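Local atomic coordinates of protein angel homolog 2 (Homo sapiens, PDB entry 6RVZ), a protein that probably binds mRNA 3'-untranslated regions and is probably a magnesium-dependent enzyme that acts on the phosphate ends of RNA. Residues Val100-Glu105 and Ile189-Thr194; Asn193-Tyr198 and Asp236-Pro241; Ser53-Asn58 and Pro420-Phe425; Arg202-Leu207 and Gly273-Ser278. All coordinates share one frame; numbering follows the deposited sequence.

Contact 1: residues Val100-Glu105 and Ile189-Thr194; sequences VLCLQE and ICVANT. With MG (magnesium ion), chain C; KL2 (adenosine-2',3'-vanadate), chain B.
N193 keeps CG anti to its backbone N (chi1 -179°), which carries its amide off strand 189-195 toward strand 100-107. The side chain of Q104 bends at chi2 (87°), and this bend brings its own amide up to N193. Two hydrogen bonds result. ND2 of N193 donates to L103 O at 2.9 Å. The oxygen lies in the amide plane of N193, but the donor stands above the carbonyl plane of L103. NE2 of Q104 donates to OD1 of N193 at 2.9 Å, in a fairly straight bond (161°). The two amide planes are almost perpendicular. Both ends of the buried N193 amide are thus used, which fixes which way round it sits; ND2 also makes a weak hydrogen bond to A140 O. A leucine in place of N193 would probably leave NE2 of Q104 without this acceptor and L103 O without its side-chain donor. Farther down the strands the contact is apolar. C102 SG lies 3.7 Å from V191 CG1, and V100 CG1 meets V191 CG1 tip to tip at 4.0 Å. Next to Q104, E105 OE2 binds the magnesium ion at 2.1 Å. O2' and O3V of the vanadate and three waters complete six ligands. Two facing sheets with a metal-binding glutamate where a core strand turns a corner are characteristic of the DNase I-like endonuclease/exonuclease/phosphatase fold.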
# COMPACT_ATOMS: atom_id res chain seq x y z
N VAL A 100 -7.85 6.54 9.99
CA VAL A 100 -6.52 5.98 9.80
C VAL A 100 -5.97 6.46 8.45
O VAL A 100 -6.65 6.37 7.43
CB VAL A 100 -6.55 4.44 9.86
CG1 VAL A 100 -5.17 3.83 9.69
CG2 VAL A 100 -7.20 3.93 11.13
N LEU A 101 -4.73 6.98 8.46
CA LEU A 101 -4.01 7.35 7.25
C LEU A 101 -2.86 6.37 7.02
O LEU A 101 -2.03 6.16 7.90
CB LEU A 101 -3.45 8.78 7.40
CG LEU A 101 -4.45 9.88 7.74
CD1 LEU A 101 -3.75 11.23 7.83
CD2 LEU A 101 -5.57 9.94 6.72
N CYS A 102 -2.83 5.76 5.82
CA CYS A 102 -1.68 5.00 5.35
C CYS A 102 -1.08 5.72 4.14
O CYS A 102 -1.64 5.68 3.05
CB CYS A 102 -2.08 3.58 4.99
SG CYS A 102 -2.47 2.56 6.43
N LEU A 103 0.06 6.39 4.34
CA LEU A 103 0.68 7.22 3.32
C LEU A 103 1.97 6.57 2.82
O LEU A 103 2.67 5.91 3.59
CB LEU A 103 0.97 8.61 3.91
CG LEU A 103 -0.20 9.30 4.61
CD1 LEU A 103 0.26 10.57 5.29
CD2 LEU A 103 -1.34 9.59 3.64
N GLN A 104 2.27 6.78 1.53
CA GLN A 104 3.52 6.36 0.91
C GLN A 104 4.21 7.58 0.30
O GLN A 104 3.57 8.60 0.06
CB GLN A 104 3.26 5.28 -0.14
CG GLN A 104 2.47 4.08 0.38
CD GLN A 104 0.97 4.28 0.30
OE1 GLN A 104 0.45 4.87 -0.65
NE2 GLN A 104 0.26 3.79 1.30
N GLU A 105 5.52 7.44 0.05
CA GLU A 105 6.38 8.50 -0.47
C GLU A 105 6.31 9.74 0.42
O GLU A 105 6.20 10.87 -0.06
CB GLU A 105 6.02 8.85 -1.92
CG GLU A 105 6.29 7.72 -2.91
CD GLU A 105 6.30 8.16 -4.36
OE1 GLU A 105 6.65 9.33 -4.63
OE2 GLU A 105 5.95 7.33 -5.22
N ILE A 189 -6.99 -4.14 16.28
CA ILE A 189 -6.96 -4.09 14.83
C ILE A 189 -5.51 -3.90 14.39
O ILE A 189 -4.81 -3.04 14.91
CB ILE A 189 -7.88 -2.97 14.29
CG1 ILE A 189 -9.35 -3.24 14.62
CG2 ILE A 189 -7.67 -2.77 12.79
CD1 ILE A 189 -10.27 -2.08 14.28
N CYS A 190 -5.08 -4.73 13.42
CA CYS A 190 -3.74 -4.66 12.85
C CYS A 190 -3.79 -3.88 11.54
O CYS A 190 -4.50 -4.28 10.62
CB CYS A 190 -3.20 -6.07 12.62
SG CYS A 190 -1.52 -6.11 11.94
N VAL A 191 -3.04 -2.78 11.46
CA VAL A 191 -2.97 -1.95 10.26
C VAL A 191 -1.55 -2.04 9.68
O VAL A 191 -0.59 -1.73 10.37
CB VAL A 191 -3.36 -0.49 10.55
CG1 VAL A 191 -3.22 0.39 9.31
CG2 VAL A 191 -4.76 -0.38 11.13
N ALA A 192 -1.46 -2.46 8.41
CA ALA A 192 -0.19 -2.59 7.71
C ALA A 192 -0.16 -1.64 6.51
O ALA A 192 -1.20 -1.36 5.92
CB ALA A 192 0.02 -4.02 7.27
N ASN A 193 1.05 -1.15 6.18
CA ASN A 193 1.28 -0.23 5.08
C ASN A 193 2.64 -0.56 4.47
O ASN A 193 3.57 -0.91 5.19
CB ASN A 193 1.18 1.23 5.55
CG ASN A 193 1.39 2.25 4.45
OD1 ASN A 193 1.29 1.94 3.27
ND2 ASN A 193 1.66 3.49 4.83
N THR A 194 2.75 -0.46 3.14
CA THR A 194 4.02 -0.68 2.45
C THR A 194 4.07 0.06 1.12
O THR A 194 3.05 0.56 0.63
CB THR A 194 4.30 -2.18 2.23
OG1 THR A 194 5.68 -2.34 1.93
CG2 THR A 194 3.47 -2.78 1.12
MG MG C . 5.78 7.51 -7.36
O2V KL2 B . 5.03 4.20 -9.88
V KL2 B . 5.35 4.59 -7.97
O2' KL2 B . 6.80 5.87 -8.47
O1V KL2 B . 3.95 3.15 -7.39
O3V KL2 B . 4.33 6.15 -7.02
O3' KL2 B . 6.86 3.69 -7.03
C3' KL2 B . 8.14 4.23 -7.36
C2' KL2 B . 8.04 5.19 -8.53
C4' KL2 B . 8.76 5.10 -6.29
C5' KL2 B . 9.46 4.27 -5.22
O5' KL2 B . 10.62 3.63 -5.78
O4' KL2 B . 9.64 6.00 -7.00
C1' KL2 B . 9.22 6.13 -8.37
N1 KL2 B . 10.52 5.43 -13.37
C2 KL2 B . 9.33 5.78 -12.86
N3 KL2 B . 9.15 5.93 -11.53
C4 KL2 B . 10.18 5.71 -10.68
C5 KL2 B . 11.41 5.34 -11.19
C6 KL2 B . 11.57 5.20 -12.56
N6 KL2 B . 12.77 4.84 -13.08
N7 KL2 B . 12.25 5.18 -10.15
C8 KL2 B . 11.55 5.46 -9.04
N9 KL2 B . 10.29 5.77 -9.35
O HOH W 1 7.27 8.81 -7.25
O HOH W 2 5.14 8.11 -9.26
O HOH W 3 4.22 8.81 -6.59

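Contact 2: residues Asn193-Tyr198 and Asp236-Pro241; sequences NTHLLY and DFNSVP. With KL2 (adenosine-2',3'-vanadate), chain B.
H195, D236 and N238 belong to the active site of this DNase I-like fold, where strand ends and the loops after them hold the adenosine-2',3'-vanadate. H195 and D236 form a parallel beta bridge. D236 N donates to T194 O at 3.1 Å, and L196 N donates to D236 O at 2.9 Å. Both side chains leave the backbone with CG anti to N (chi1 -170° for H195, -173° for D236). They therefore run side by side, with the imidazole and carboxylate planes 13° apart and stacked. CB of D236 lies over one face of the H195 ring. At the ring edge, H195 NE2 donates to O3' of the ligand at 2.9 Å. N238 ND2 reaches the same O3' at 3.2 Å and also donates to L196 O at 3.0 Å, so its amide is tied to both the ligand and the loop. D236 OD1 accepts from N238 N, which makes an Asx turn and helps to set N238 in place. D236 OD2 accepts from N58 ND2. The adenine of the ligand lies over one face of the Y198 ring, while N238 OD1 sits at the ring edge, in plane, 3.6 Å from Y198 CD1. Behind the site, T194 CG2 packs over one face of the F237 ring, and L196 CD1 touches F237 CD2 at 3.7 Å. T194 and L196 also rest on helix 203-221. D236 packs on V363 and D364 of strand 360-369, the antiparallel neighbour of strand 231-236, and H195 leans on Q104 and E105 of strand 100-107.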
# COMPACT_ATOMS: atom_id res chain seq x y z
N ASN A 193 1.05 -1.15 6.18
CA ASN A 193 1.28 -0.23 5.08
C ASN A 193 2.64 -0.56 4.47
O ASN A 193 3.57 -0.91 5.19
CB ASN A 193 1.18 1.23 5.55
CG ASN A 193 1.39 2.25 4.45
OD1 ASN A 193 1.29 1.94 3.27
ND2 ASN A 193 1.66 3.49 4.83
N THR A 194 2.75 -0.46 3.14
CA THR A 194 4.02 -0.68 2.45
C THR A 194 4.07 0.06 1.12
O THR A 194 3.05 0.56 0.63
CB THR A 194 4.30 -2.18 2.23
OG1 THR A 194 5.68 -2.34 1.93
CG2 THR A 194 3.47 -2.78 1.12
N HIS A 195 5.28 0.14 0.57
CA HIS A 195 5.54 0.55 -0.80
C HIS A 195 6.58 -0.41 -1.38
O HIS A 195 7.76 -0.30 -1.07
CB HIS A 195 6.01 2.02 -0.84
CG HIS A 195 6.07 2.62 -2.20
ND1 HIS A 195 6.31 3.96 -2.41
CD2 HIS A 195 5.92 2.07 -3.43
CE1 HIS A 195 6.31 4.22 -3.70
NE2 HIS A 195 6.07 3.07 -4.35
N LEU A 196 6.11 -1.37 -2.20
CA LEU A 196 6.97 -2.43 -2.72
C LEU A 196 7.88 -1.90 -3.83
O LEU A 196 7.58 -0.87 -4.44
CB LEU A 196 6.10 -3.58 -3.25
CG LEU A 196 5.30 -4.36 -2.20
CD1 LEU A 196 4.75 -5.65 -2.80
CD2 LEU A 196 6.14 -4.67 -0.97
N LEU A 197 8.98 -2.63 -4.08
CA LEU A 197 9.95 -2.33 -5.12
C LEU A 197 9.24 -1.99 -6.43
O LEU A 197 8.33 -2.70 -6.85
CB LEU A 197 10.87 -3.54 -5.31
CG LEU A 197 11.85 -3.46 -6.48
CD1 LEU A 197 12.83 -2.32 -6.29
CD2 LEU A 197 12.59 -4.78 -6.66
N TYR A 198 9.67 -0.90 -7.08
CA TYR A 198 9.09 -0.45 -8.33
C TYR A 198 9.59 -1.31 -9.50
O TYR A 198 8.78 -1.75 -10.31
CB TYR A 198 9.42 1.03 -8.57
CG TYR A 198 9.06 1.51 -9.95
CD1 TYR A 198 7.75 1.75 -10.31
CD2 TYR A 198 10.04 1.71 -10.91
CE1 TYR A 198 7.41 2.18 -11.58
CE2 TYR A 198 9.72 2.14 -12.19
CZ TYR A 198 8.40 2.37 -12.52
OH TYR A 198 8.07 2.80 -13.78
N ASP A 236 1.14 0.89 -1.73
CA ASP A 236 1.51 0.88 -3.13
C ASP A 236 2.31 -0.40 -3.39
O ASP A 236 3.47 -0.50 -2.99
CB ASP A 236 2.28 2.15 -3.46
CG ASP A 236 2.59 2.35 -4.93
OD1 ASP A 236 2.55 1.35 -5.69
OD2 ASP A 236 2.88 3.51 -5.31
N PHE A 237 1.68 -1.38 -4.04
CA PHE A 237 2.27 -2.69 -4.25
C PHE A 237 2.96 -2.77 -5.62
O PHE A 237 3.56 -3.79 -5.94
CB PHE A 237 1.21 -3.77 -4.07
CG PHE A 237 0.74 -3.94 -2.65
CD1 PHE A 237 -0.16 -3.05 -2.08
CD2 PHE A 237 1.23 -4.98 -1.86
CE1 PHE A 237 -0.58 -3.20 -0.77
CE2 PHE A 237 0.81 -5.13 -0.55
CZ PHE A 237 -0.09 -4.24 -0.00
N ASN A 238 2.86 -1.70 -6.42
CA ASN A 238 3.49 -1.61 -7.74
C ASN A 238 3.14 -2.85 -8.57
O ASN A 238 3.96 -3.32 -9.36
CB ASN A 238 4.99 -1.36 -7.62
CG ASN A 238 5.35 0.12 -7.61
OD1 ASN A 238 4.84 0.89 -8.42
ND2 ASN A 238 6.24 0.52 -6.72
N SER A 239 1.91 -3.35 -8.39
CA SER A 239 1.40 -4.53 -9.06
C SER A 239 -0.05 -4.27 -9.44
O SER A 239 -0.78 -3.64 -8.67
CB SER A 239 1.54 -5.76 -8.20
OG SER A 239 2.87 -5.93 -7.73
N VAL A 240 -0.48 -4.77 -10.61
CA VAL A 240 -1.77 -4.43 -11.18
C VAL A 240 -2.79 -5.51 -10.82
O VAL A 240 -2.40 -6.64 -10.50
CB VAL A 240 -1.68 -4.22 -12.71
CG1 VAL A 240 -0.73 -3.08 -13.05
CG2 VAL A 240 -1.29 -5.49 -13.45
N PRO A 241 -4.11 -5.21 -10.85
CA PRO A 241 -5.13 -6.22 -10.56
C PRO A 241 -5.00 -7.41 -11.51
O PRO A 241 -4.69 -7.22 -12.68
CB PRO A 241 -6.46 -5.48 -10.77
CG PRO A 241 -6.11 -4.01 -10.63
CD PRO A 241 -4.70 -3.90 -11.17
O2V KL2 B . 5.03 4.20 -9.88
V KL2 B . 5.35 4.59 -7.97
O2' KL2 B . 6.80 5.87 -8.47
O1V KL2 B . 3.95 3.15 -7.39
O3V KL2 B . 4.33 6.15 -7.02
O3' KL2 B . 6.86 3.69 -7.03
C3' KL2 B . 8.14 4.23 -7.36
C2' KL2 B . 8.04 5.19 -8.53
C4' KL2 B . 8.76 5.10 -6.29
C5' KL2 B . 9.46 4.27 -5.22
O5' KL2 B . 10.62 3.63 -5.78
O4' KL2 B . 9.64 6.00 -7.00
C1' KL2 B . 9.22 6.13 -8.37
N1 KL2 B . 10.52 5.43 -13.37
C2 KL2 B . 9.33 5.78 -12.86
N3 KL2 B . 9.15 5.93 -11.53
C4 KL2 B . 10.18 5.71 -10.68
C5 KL2 B . 11.41 5.34 -11.19
C6 KL2 B . 11.57 5.20 -12.56
N6 KL2 B . 12.77 4.84 -13.08
N7 KL2 B . 12.25 5.18 -10.15
C8 KL2 B . 11.55 5.46 -9.04
N9 KL2 B . 10.29 5.77 -9.35

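Contact 3: residues Ser53-Asn58 and Pro420-Phe425. With KL2 (adenosine-2',3'-vanadate), chain B.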
# COMPACT_ATOMS: atom_id res chain seq x y z
N SER A 53 -12.71 4.74 9.32
CA SER A 53 -12.37 4.96 7.92
C SER A 53 -10.85 4.89 7.73
O SER A 53 -10.10 5.28 8.62
CB SER A 53 -12.91 6.28 7.45
OG SER A 53 -12.44 7.33 8.28
N VAL A 54 -10.42 4.39 6.56
CA VAL A 54 -9.02 4.22 6.22
C VAL A 54 -8.74 4.90 4.88
O VAL A 54 -9.46 4.66 3.92
CB VAL A 54 -8.63 2.73 6.17
CG1 VAL A 54 -7.17 2.52 5.79
CG2 VAL A 54 -8.95 2.00 7.46
N MET A 55 -7.69 5.73 4.85
CA MET A 55 -7.20 6.36 3.62
C MET A 55 -5.81 5.81 3.29
O MET A 55 -4.92 5.84 4.14
CB MET A 55 -7.10 7.88 3.79
CG MET A 55 -6.64 8.60 2.53
SD MET A 55 -6.32 10.36 2.80
CE MET A 55 -7.99 11.00 2.72
N SER A 56 -5.64 5.33 2.05
CA SER A 56 -4.33 4.98 1.51
C SER A 56 -3.97 5.96 0.39
O SER A 56 -4.72 6.11 -0.57
CB SER A 56 -4.31 3.55 1.02
OG SER A 56 -3.01 3.19 0.55
N TYR A 57 -2.80 6.62 0.52
CA TYR A 57 -2.43 7.71 -0.37
C TYR A 57 -0.91 7.79 -0.54
O TYR A 57 -0.19 8.05 0.41
CB TYR A 57 -2.98 9.04 0.18
CG TYR A 57 -3.09 10.18 -0.80
CD1 TYR A 57 -3.00 9.98 -2.17
CD2 TYR A 57 -3.33 11.47 -0.35
CE1 TYR A 57 -3.11 11.03 -3.06
CE2 TYR A 57 -3.45 12.53 -1.23
CZ TYR A 57 -3.34 12.31 -2.60
OH TYR A 57 -3.46 13.35 -3.47
N ASN A 58 -0.44 7.54 -1.78
CA ASN A 58 0.91 7.84 -2.22
C ASN A 58 0.92 9.32 -2.59
O ASN A 58 0.28 9.71 -3.57
CB ASN A 58 1.30 6.92 -3.38
CG ASN A 58 2.70 7.16 -3.91
OD1 ASN A 58 3.16 8.30 -3.97
ND2 ASN A 58 3.37 6.09 -4.30
N PRO A 420 -6.07 9.33 -3.82
CA PRO A 420 -6.26 8.72 -2.50
C PRO A 420 -7.37 7.67 -2.52
O PRO A 420 -8.44 7.91 -3.08
CB PRO A 420 -6.63 9.91 -1.60
CG PRO A 420 -7.26 10.91 -2.54
CD PRO A 420 -6.56 10.72 -3.87
N LEU A 421 -7.09 6.50 -1.94
CA LEU A 421 -8.08 5.46 -1.71
C LEU A 421 -8.71 5.71 -0.34
O LEU A 421 -8.01 6.09 0.60
CB LEU A 421 -7.41 4.08 -1.76
CG LEU A 421 -7.15 3.51 -3.16
CD1 LEU A 421 -6.22 4.40 -3.97
CD2 LEU A 421 -6.57 2.10 -3.06
N LEU A 422 -10.02 5.50 -0.23
CA LEU A 422 -10.73 5.78 1.01
C LEU A 422 -11.84 4.74 1.19
O LEU A 422 -12.60 4.47 0.27
CB LEU A 422 -11.29 7.20 0.95
CG LEU A 422 -11.68 7.84 2.28
CD1 LEU A 422 -10.52 7.84 3.26
CD2 LEU A 422 -12.18 9.26 2.08
N ALA A 423 -11.89 4.15 2.40
CA ALA A 423 -12.86 3.11 2.73
C ALA A 423 -13.41 3.35 4.14
O ALA A 423 -12.69 3.82 5.02
CB ALA A 423 -12.21 1.75 2.63
N LYS A 424 -14.70 3.03 4.31
CA LYS A 424 -15.38 3.07 5.60
C LYS A 424 -15.64 1.63 6.04
O LYS A 424 -16.29 0.87 5.32
CB LYS A 424 -16.68 3.87 5.48
CG LYS A 424 -16.50 5.37 5.29
CD LYS A 424 -17.77 6.10 4.90
CE LYS A 424 -17.69 7.60 5.08
NZ LYS A 424 -19.00 8.18 5.45
N PHE A 425 -15.13 1.26 7.22
CA PHE A 425 -15.23 -0.10 7.73
C PHE A 425 -16.09 -0.13 8.99
O PHE A 425 -16.21 0.86 9.70
CB PHE A 425 -13.84 -0.66 8.02
CG PHE A 425 -13.03 -1.01 6.79
CD1 PHE A 425 -13.41 -2.06 5.97
CD2 PHE A 425 -11.88 -0.30 6.47
CE1 PHE A 425 -12.67 -2.39 4.85
CE2 PHE A 425 -11.14 -0.63 5.34
CZ PHE A 425 -11.53 -1.67 4.53
O2V KL2 B . 5.03 4.20 -9.88
V KL2 B . 5.35 4.59 -7.97
O2' KL2 B . 6.80 5.87 -8.47
O1V KL2 B . 3.95 3.15 -7.39
O3V KL2 B . 4.33 6.15 -7.02
O3' KL2 B . 6.86 3.69 -7.03
C3' KL2 B . 8.14 4.23 -7.36
C2' KL2 B . 8.04 5.19 -8.53
C4' KL2 B . 8.76 5.10 -6.29
C5' KL2 B . 9.46 4.27 -5.22
O5' KL2 B . 10.62 3.63 -5.78
O4' KL2 B . 9.64 6.00 -7.00
C1' KL2 B . 9.22 6.13 -8.37
N1 KL2 B . 10.52 5.43 -13.37
C2 KL2 B . 9.33 5.78 -12.86
N3 KL2 B . 9.15 5.93 -11.53
C4 KL2 B . 10.18 5.71 -10.68
C5 KL2 B . 11.41 5.34 -11.19
C6 KL2 B . 11.57 5.20 -12.56
N6 KL2 B . 12.77 4.84 -13.08
N7 KL2 B . 12.25 5.18 -10.15
C8 KL2 B . 11.55 5.46 -9.04
N9 KL2 B . 10.29 5.77 -9.35
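A423 O takes the N-H of V54 at 2.8 Å, nearly straight (163°), and also meets CA of S53 in a CA-H...O contact. A423 N returns a bond to V54 O. The same exchange is repeated two residues on, where L421 N donates to S56 O at 2.8 Å and S56 N to L421 O at 2.9 Å. V54 with A423 and S56 with L421 are the hydrogen-bonded pairs of an antiparallel arrangement; S53 with K424 and M55 with L422 are the non-hydrogen-bonded ones. The two strands are neighbours in one sheet of the DNase I-like fold. They place strand 421-428, the last of the chain, beside strand 49-58, which has strand 100-107 on its other side. M55 and L422 point to the side covered by helix 82-96, where both touch F96. Packing is tight there, with M55 CB 3.5 Å from L422 CD1. P420 CB sits over the centre of the Y57 ring, 3.7 Å from its centroid. Y57 has CG anti to its backbone N (chi1 -161°), which lays the ring alongside the proline, and its OH bonds to E92 of that helix. On the other side V54 CG2 meets the edge of the F425 ring, 3.9 Å from CD2, while L421 and S56 pack on I366 of strand 360-369. At the strand end N58 ND2 bonds to E105 OE2 and lies 2.9 Å from O3V of the vanadate.

Contact 4: residues Arg202-Leu207 and Gly273-Ser278; sequences RGDIKL and GQRILS
R202, D204 and R275 form a salt-bridge network at the start of helix 203-221, with R202 in the N-cap position. R202 grips the D204 carboxylate side-on with two nitrogens. Its NE donates to D204 OD1 at 3.1 Å and its NH2 to D204 OD2 at 2.9 Å, the latter almost straight (174°). R275 NH2 donates to the same OD2 at 3.0 Å, in the plane of its own guanidinium but from above the carboxylate plane. The two arginines reach OD2 from opposite faces of that plane. R202 NH2 and R275 NH2 are 3.4 Å apart, and the carboxylate they share probably offsets the two charges. D204 CG lies between the backbone N and the carbonyl carbon (chi1 51°), which brings the carboxylate back beside R202. Water 4 donates to D204 OD2 and accepts from R275 NH1. With an alanine in place of D204, both guanidinium groups would probably lose their shared anion and R275 would be freer to turn. Beside the charges the contact is apolar. L277 CD2 touches D204 CB at 3.8 Å, and L277 CD1 meets L207 CD1 at 3.9 Å. I205 CD1 covers one face of the R202 guanidinium. Backbone hydrogen bonds between R275 and I261 and between L277 and L259 also hold the loop 273-278, while L207 of helix 203-221 rests on L245 of helix 244-251.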
# COMPACT_ATOMS: atom_id res chain seq x y z
N ARG A 202 11.95 -7.26 -11.43
CA ARG A 202 12.37 -8.05 -10.28
C ARG A 202 11.16 -8.46 -9.43
O ARG A 202 11.00 -8.00 -8.30
CB ARG A 202 13.40 -7.26 -9.46
CG ARG A 202 14.67 -6.92 -10.21
CD ARG A 202 15.36 -8.13 -10.83
NE ARG A 202 15.65 -9.15 -9.83
CZ ARG A 202 16.74 -9.16 -9.06
NH1 ARG A 202 17.64 -8.20 -9.17
NH2 ARG A 202 16.91 -10.13 -8.18
N GLY A 203 10.35 -9.38 -9.98
CA GLY A 203 9.20 -9.93 -9.28
C GLY A 203 9.60 -10.89 -8.16
O GLY A 203 8.81 -11.15 -7.26
N ASP A 204 10.82 -11.44 -8.25
CA ASP A 204 11.39 -12.26 -7.20
C ASP A 204 11.52 -11.43 -5.92
O ASP A 204 11.14 -11.90 -4.84
CB ASP A 204 12.72 -12.90 -7.62
CG ASP A 204 13.75 -11.95 -8.20
OD1 ASP A 204 13.34 -10.90 -8.74
OD2 ASP A 204 14.95 -12.27 -8.12
N ILE A 205 12.02 -10.20 -6.04
CA ILE A 205 12.21 -9.32 -4.89
C ILE A 205 10.84 -8.89 -4.36
O ILE A 205 10.63 -8.87 -3.15
CB ILE A 205 13.11 -8.11 -5.23
CG1 ILE A 205 14.49 -8.56 -5.72
CG2 ILE A 205 13.21 -7.18 -4.03
CD1 ILE A 205 15.43 -7.42 -6.06
N LYS A 206 9.92 -8.54 -5.27
CA LYS A 206 8.59 -8.08 -4.88
C LYS A 206 7.90 -9.11 -3.98
O LYS A 206 7.38 -8.76 -2.93
CB LYS A 206 7.72 -7.83 -6.12
CG LYS A 206 7.95 -6.51 -6.83
CD LYS A 206 6.67 -5.74 -7.12
CE LYS A 206 6.58 -5.22 -8.53
NZ LYS A 206 7.63 -4.22 -8.85
N LEU A 207 7.90 -10.38 -4.42
CA LEU A 207 7.22 -11.45 -3.71
C LEU A 207 7.86 -11.70 -2.35
O LEU A 207 7.16 -12.00 -1.38
CB LEU A 207 7.22 -12.72 -4.56
CG LEU A 207 6.19 -12.77 -5.69
CD1 LEU A 207 6.43 -13.97 -6.59
CD2 LEU A 207 4.77 -12.80 -5.13
N GLY A 273 13.40 -12.78 -22.68
CA GLY A 273 14.72 -13.00 -22.12
C GLY A 273 14.75 -12.94 -20.59
O GLY A 273 15.82 -12.72 -20.01
N GLN A 274 13.60 -13.16 -19.94
CA GLN A 274 13.52 -13.09 -18.49
C GLN A 274 13.66 -14.49 -17.90
O GLN A 274 13.14 -15.46 -18.45
CB GLN A 274 12.21 -12.42 -18.06
CG GLN A 274 12.26 -10.90 -18.15
CD GLN A 274 10.97 -10.27 -17.69
OE1 GLN A 274 10.03 -10.94 -17.29
NE2 GLN A 274 10.92 -8.95 -17.77
N ARG A 275 14.38 -14.59 -16.77
CA ARG A 275 14.56 -15.86 -16.09
C ARG A 275 13.29 -16.18 -15.31
O ARG A 275 12.50 -15.28 -15.00
CB ARG A 275 15.83 -15.87 -15.23
CG ARG A 275 15.80 -14.97 -14.00
CD ARG A 275 17.16 -14.93 -13.31
NE ARG A 275 17.20 -13.78 -12.41
CZ ARG A 275 16.67 -13.74 -11.20
NH1 ARG A 275 16.08 -14.82 -10.69
NH2 ARG A 275 16.72 -12.63 -10.49
N ILE A 276 13.10 -17.48 -15.06
CA ILE A 276 11.92 -18.02 -14.40
C ILE A 276 12.18 -18.00 -12.89
O ILE A 276 13.33 -18.04 -12.47
CB ILE A 276 11.63 -19.43 -14.97
CG1 ILE A 276 10.79 -19.36 -16.25
CG2 ILE A 276 10.99 -20.35 -13.95
CD1 ILE A 276 11.27 -18.35 -17.27
N LEU A 277 11.11 -17.92 -12.09
CA LEU A 277 11.23 -17.86 -10.64
C LEU A 277 11.87 -19.15 -10.12
O LEU A 277 11.52 -20.24 -10.55
CB LEU A 277 9.84 -17.65 -10.02
CG LEU A 277 9.39 -16.20 -9.86
CD1 LEU A 277 7.93 -16.14 -9.44
CD2 LEU A 277 10.26 -15.45 -8.87
N SER A 278 12.82 -18.98 -9.18
CA SER A 278 13.48 -20.10 -8.52
C SER A 278 12.55 -20.72 -7.48
O SER A 278 11.68 -20.04 -6.92
CB SER A 278 14.77 -19.66 -7.88
OG SER A 278 15.73 -19.31 -8.87
O HOH W 4 15.99 -14.66 -7.59

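Contacts 1, 2 and 3 meet at the vanadate. Contact 3 supplies N58, contact 1 supplies E105 with the magnesium ion, and contact 2 supplies H195, D236 and N238. The centres of contacts 1 and 3 are about 9 Å apart, and strands 49-58 and 100-107 are neighbours in one sheet, with C102 N 2.7 Å from M55 O. Contacts 1 and 2 share N193 and T194, so strand 189-195 runs from the core into the site. Contact 4 lies farther out, its centre about 15 Å from that of contact 2 and about 30 Å from that of contact 3. K206 NZ links it to contact 2, 2.6 Å from L197 O.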